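Local coordinates for AOC_like domain-containing protein (Frankia sp. Cc1.17, PDB 7DVI) that catalyses, as an AOC-like barrel protein, an exo-selective intermolecular Diels-Alder reaction on non-natural substrates, at residues A[25-37]-A[50-64]. Residues are numbered along the deposited sequence; the frame is centred on the assembly and turned at random.
Sequences HEGIWEPQIRNEQ and GSYYDELYDSSRELL. With EDO (1,2-ethanediol), chain M; EDO (1,2-ethanediol), chain R.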
# COMPACT_ATOMS: atom_id res chain seq x y z
N HIS A 25 -6.59 19.11 0.83
CA HIS A 25 -6.02 20.16 -0.05
C HIS A 25 -6.15 19.68 -1.49
O HIS A 25 -5.49 18.66 -1.84
CB HIS A 25 -4.55 20.49 0.27
CG HIS A 25 -4.33 20.99 1.65
ND1 HIS A 25 -4.68 22.27 2.04
CD2 HIS A 25 -3.78 20.39 2.73
CE1 HIS A 25 -4.35 22.45 3.30
NE2 HIS A 25 -3.77 21.32 3.75
N GLU A 26 -6.98 20.37 -2.28
CA GLU A 26 -7.29 20.07 -3.70
C GLU A 26 -6.88 21.24 -4.61
O GLU A 26 -6.64 22.37 -4.07
CB GLU A 26 -8.78 19.79 -3.80
CG GLU A 26 -9.10 18.42 -3.28
CD GLU A 26 -10.54 18.02 -3.50
OE1 GLU A 26 -11.37 18.91 -3.84
OE2 GLU A 26 -10.82 16.83 -3.32
N GLY A 27 -6.74 20.98 -5.92
CA GLY A 27 -6.30 21.98 -6.92
C GLY A 27 -4.91 22.46 -6.60
O GLY A 27 -4.59 23.66 -6.84
N ILE A 28 -4.08 21.56 -6.08
CA ILE A 28 -2.66 21.88 -5.86
C ILE A 28 -1.97 21.98 -7.21
O ILE A 28 -2.20 21.13 -8.09
CB ILE A 28 -1.97 20.86 -4.94
CG1 ILE A 28 -2.58 20.88 -3.54
CG2 ILE A 28 -0.46 21.10 -4.94
CD1 ILE A 28 -2.27 19.67 -2.71
N TRP A 29 -1.12 22.99 -7.32
CA TRP A 29 -0.23 23.27 -8.45
C TRP A 29 1.16 22.92 -7.91
O TRP A 29 1.57 23.53 -6.89
CB TRP A 29 -0.41 24.75 -8.90
CG TRP A 29 0.44 25.20 -10.05
CD1 TRP A 29 0.21 24.97 -11.38
CD2 TRP A 29 1.65 26.00 -9.99
NE1 TRP A 29 1.21 25.53 -12.14
CE2 TRP A 29 2.10 26.17 -11.32
CE3 TRP A 29 2.38 26.59 -8.96
CZ2 TRP A 29 3.25 26.91 -11.62
CZ3 TRP A 29 3.51 27.31 -9.25
CH2 TRP A 29 3.95 27.46 -10.57
N GLU A 30 1.84 21.97 -8.53
CA GLU A 30 3.07 21.35 -7.95
C GLU A 30 4.20 21.41 -8.97
O GLU A 30 4.39 20.48 -9.78
CB GLU A 30 2.76 19.92 -7.47
CG GLU A 30 3.97 19.21 -6.88
CD GLU A 30 3.73 17.83 -6.26
OE1 GLU A 30 2.56 17.53 -5.97
OE2 GLU A 30 4.73 17.03 -6.18
N PRO A 31 4.98 22.51 -8.98
CA PRO A 31 6.13 22.59 -9.88
C PRO A 31 7.31 21.82 -9.31
O PRO A 31 7.50 21.84 -8.08
CB PRO A 31 6.44 24.10 -9.91
CG PRO A 31 5.98 24.59 -8.56
CD PRO A 31 4.72 23.79 -8.30
N GLN A 32 8.12 21.27 -10.22
CA GLN A 32 9.34 20.52 -9.89
C GLN A 32 10.50 21.49 -9.77
O GLN A 32 10.74 22.19 -10.73
CB GLN A 32 9.57 19.46 -10.96
CG GLN A 32 10.63 18.46 -10.54
CD GLN A 32 10.29 17.06 -11.01
OE1 GLN A 32 10.62 16.70 -12.13
NE2 GLN A 32 9.63 16.28 -10.15
N ILE A 33 11.22 21.51 -8.65
CA ILE A 33 12.37 22.43 -8.44
C ILE A 33 13.66 21.69 -8.80
O ILE A 33 14.60 22.31 -9.39
CB ILE A 33 12.39 22.93 -6.98
CG1 ILE A 33 11.03 23.47 -6.53
CG2 ILE A 33 13.51 23.95 -6.78
CD1 ILE A 33 10.47 24.60 -7.37
N ARG A 34 13.76 20.42 -8.45
CA ARG A 34 14.96 19.63 -8.87
C ARG A 34 14.55 18.16 -9.02
O ARG A 34 13.70 17.68 -8.23
CB ARG A 34 16.11 19.84 -7.89
CG ARG A 34 17.41 19.18 -8.33
CD ARG A 34 17.96 19.68 -9.68
NE ARG A 34 19.14 18.95 -10.17
CZ ARG A 34 20.39 19.17 -9.79
NH1 ARG A 34 20.64 20.07 -8.85
NH2 ARG A 34 21.40 18.49 -10.32
N ASN A 35 15.13 17.51 -10.01
CA ASN A 35 14.88 16.07 -10.21
C ASN A 35 16.03 15.51 -11.02
O ASN A 35 16.55 16.23 -11.86
CB ASN A 35 13.51 15.79 -10.82
CG ASN A 35 13.45 16.16 -12.27
OD1 ASN A 35 13.19 17.31 -12.61
ND2 ASN A 35 13.69 15.19 -13.13
N GLU A 36 16.45 14.32 -10.67
CA GLU A 36 17.52 13.56 -11.36
C GLU A 36 17.02 12.14 -11.44
O GLU A 36 16.20 11.74 -10.55
CB GLU A 36 18.87 13.63 -10.65
CG GLU A 36 19.46 15.03 -10.56
CD GLU A 36 19.93 15.63 -11.88
OE1 GLU A 36 20.19 14.87 -12.83
OE2 GLU A 36 19.96 16.87 -11.97
N GLN A 37 17.34 11.44 -12.53
CA GLN A 37 16.81 10.07 -12.73
C GLN A 37 17.56 9.37 -13.86
O GLN A 37 18.16 10.06 -14.66
CB GLN A 37 15.36 10.14 -13.19
CG GLN A 37 15.20 10.55 -14.64
CD GLN A 37 13.81 11.07 -14.93
OE1 GLN A 37 13.37 12.02 -14.31
NE2 GLN A 37 13.13 10.46 -15.87
N GLY A 50 14.46 7.70 -9.72
CA GLY A 50 14.57 9.16 -9.74
C GLY A 50 14.33 9.70 -8.34
O GLY A 50 13.70 8.98 -7.52
N SER A 51 14.84 10.88 -8.09
CA SER A 51 14.62 11.65 -6.84
C SER A 51 14.15 13.03 -7.26
O SER A 51 14.58 13.55 -8.36
CB SER A 51 15.85 11.71 -5.99
OG SER A 51 16.27 10.41 -5.58
N TYR A 52 13.34 13.65 -6.42
CA TYR A 52 12.70 14.93 -6.76
C TYR A 52 12.44 15.77 -5.51
O TYR A 52 12.31 15.27 -4.36
CB TYR A 52 11.42 14.68 -7.53
CG TYR A 52 10.38 13.90 -6.78
CD1 TYR A 52 9.52 14.52 -5.91
CD2 TYR A 52 10.29 12.52 -6.91
CE1 TYR A 52 8.57 13.80 -5.19
CE2 TYR A 52 9.35 11.79 -6.21
CZ TYR A 52 8.50 12.43 -5.32
OH TYR A 52 7.52 11.74 -4.67
N TYR A 53 12.39 17.06 -5.78
CA TYR A 53 12.07 18.17 -4.84
C TYR A 53 11.10 19.08 -5.57
O TYR A 53 11.50 19.68 -6.61
CB TYR A 53 13.39 18.82 -4.40
CG TYR A 53 13.30 20.22 -3.84
CD1 TYR A 53 12.22 20.67 -3.10
CD2 TYR A 53 14.36 21.09 -4.03
CE1 TYR A 53 12.16 21.96 -2.61
CE2 TYR A 53 14.33 22.38 -3.53
CZ TYR A 53 13.22 22.82 -2.83
OH TYR A 53 13.24 24.08 -2.32
N ASP A 54 9.88 19.14 -5.06
CA ASP A 54 8.74 19.87 -5.66
C ASP A 54 8.24 20.88 -4.64
O ASP A 54 8.39 20.61 -3.45
CB ASP A 54 7.54 18.98 -5.97
CG ASP A 54 7.77 17.99 -7.10
OD1 ASP A 54 8.84 18.02 -7.68
OD2 ASP A 54 6.83 17.24 -7.39
N GLU A 55 7.72 22.01 -5.12
CA GLU A 55 6.88 22.88 -4.28
C GLU A 55 5.42 22.53 -4.53
O GLU A 55 5.09 21.97 -5.59
CB GLU A 55 7.14 24.35 -4.61
CG GLU A 55 8.44 24.85 -4.04
CD GLU A 55 8.73 26.31 -4.39
OE1 GLU A 55 8.04 26.88 -5.26
OE2 GLU A 55 9.62 26.86 -3.77
N LEU A 56 4.59 22.82 -3.55
CA LEU A 56 3.14 22.73 -3.68
C LEU A 56 2.58 24.12 -3.37
O LEU A 56 3.00 24.72 -2.36
CB LEU A 56 2.58 21.71 -2.68
CG LEU A 56 2.73 20.24 -3.08
CD1 LEU A 56 4.17 19.81 -2.88
CD2 LEU A 56 1.79 19.38 -2.25
N TYR A 57 1.60 24.52 -4.17
CA TYR A 57 0.80 25.75 -4.03
C TYR A 57 -0.66 25.34 -3.93
O TYR A 57 -1.10 24.44 -4.68
CB TYR A 57 1.13 26.70 -5.19
CG TYR A 57 2.53 27.23 -5.15
CD1 TYR A 57 3.61 26.48 -5.62
CD2 TYR A 57 2.79 28.50 -4.65
CE1 TYR A 57 4.90 26.95 -5.54
CE2 TYR A 57 4.08 28.99 -4.57
CZ TYR A 57 5.13 28.22 -5.02
OH TYR A 57 6.40 28.72 -4.98
N ASP A 58 -1.40 25.95 -3.01
CA ASP A 58 -2.84 25.68 -2.84
C ASP A 58 -3.60 26.29 -4.04
O ASP A 58 -2.96 26.87 -4.93
CB ASP A 58 -3.31 26.12 -1.46
CG ASP A 58 -3.33 27.63 -1.26
OD1 ASP A 58 -3.46 28.38 -2.30
OD2 ASP A 58 -3.16 28.04 -0.10
N SER A 59 -4.91 26.09 -4.09
CA SER A 59 -5.78 26.48 -5.22
C SER A 59 -5.77 28.01 -5.39
O SER A 59 -6.17 28.46 -6.45
CB SER A 59 -7.16 25.97 -5.02
OG SER A 59 -7.75 26.53 -3.86
N SER A 60 -5.28 28.75 -4.40
CA SER A 60 -5.06 30.22 -4.47
C SER A 60 -3.62 30.54 -4.90
O SER A 60 -3.29 31.72 -4.88
CB SER A 60 -5.41 30.83 -3.16
OG SER A 60 -6.76 30.56 -2.89
N ARG A 61 -2.81 29.56 -5.25
CA ARG A 61 -1.39 29.75 -5.69
C ARG A 61 -0.59 30.47 -4.61
O ARG A 61 0.44 31.07 -4.94
CB ARG A 61 -1.25 30.47 -7.04
CG ARG A 61 -0.70 29.57 -8.15
CD ARG A 61 0.08 30.28 -9.24
NE ARG A 61 1.54 30.15 -9.13
CZ ARG A 61 2.29 30.84 -8.29
NH1 ARG A 61 3.60 30.69 -8.27
NH2 ARG A 61 1.72 31.69 -7.46
N GLU A 62 -1.02 30.32 -3.36
CA GLU A 62 -0.17 30.54 -2.16
C GLU A 62 0.62 29.25 -1.85
O GLU A 62 0.05 28.15 -2.00
CB GLU A 62 -1.05 30.83 -0.94
CG GLU A 62 -2.01 32.00 -1.11
CD GLU A 62 -1.43 33.33 -0.69
OE1 GLU A 62 -2.22 34.22 -0.32
OE2 GLU A 62 -0.19 33.47 -0.74
N LEU A 63 1.85 29.37 -1.36
CA LEU A 63 2.70 28.23 -0.92
C LEU A 63 2.00 27.37 0.14
O LEU A 63 1.41 27.90 1.14
CB LEU A 63 4.04 28.77 -0.42
CG LEU A 63 5.11 27.71 -0.10
CD1 LEU A 63 5.57 26.97 -1.35
CD2 LEU A 63 6.29 28.37 0.59
N LEU A 64 1.99 26.06 -0.09
CA LEU A 64 1.46 25.09 0.89
C LEU A 64 2.64 24.39 1.55
O LEU A 64 2.59 24.15 2.80
CB LEU A 64 0.51 24.13 0.18
CG LEU A 64 -0.23 23.13 1.06
CD1 LEU A 64 -1.21 23.81 2.03
CD2 LEU A 64 -0.98 22.15 0.18
C1 EDO M . 13.63 19.95 -12.91
O1 EDO M . 12.70 20.99 -12.86
C2 EDO M . 15.00 20.44 -12.72
O2 EDO M . 15.90 19.40 -12.34
C1 EDO R . 7.96 11.04 -11.51
O1 EDO R . 6.80 10.27 -11.53
C2 EDO R . 7.82 12.22 -10.61
O2 EDO R . 8.77 13.25 -10.86
O HOH W 1 -5.98 24.08 -2.23
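The six-membered ring of Trp29 turns its edge toward the face of Tyr57, offset, with the planes at 63°. In one of its two conformers, Arg61 places NE over one face of the indole, toward the rim, 3.5 Å from Trp29 CZ3. Pro31 CD lies over the opposite face, toward its rim. Pro31 CD also meets the edge of Tyr57, whose OH makes a very short bond to Glu55 OE1. The Tyr53 ring carries Ile33 CB over the centre of one face, a CH-pi contact. Leu64 CD1 makes a CH-pi contact over one face of His25, nearer its rim.

Ile33 and Arg34 both face Tyr53 in a classic beta bulge. Their backbone N atoms share Tyr53 O, at 2.8 Å from Ile33 N and 3.0 Å from Arg34 N. Glu30 OE2 and Asp54 OD2 are modelled 2.4 Å apart, a very short and doubtful distance. Arg132 forms a salt bridge with the same Glu30 oxygen. Gln32 CG is anti to the backbone N (chi1 -168°), and the bent chain brings NE2 within 3.1 Å of Asp54 OD1, on its syn lone pair.

The hairpin of strands 22-37 and 49-57 belongs to the closed antiparallel barrel. Strand 143-150 flanks it beside Ile28 and Glu30, and strand 63-76 lies beyond 49-57.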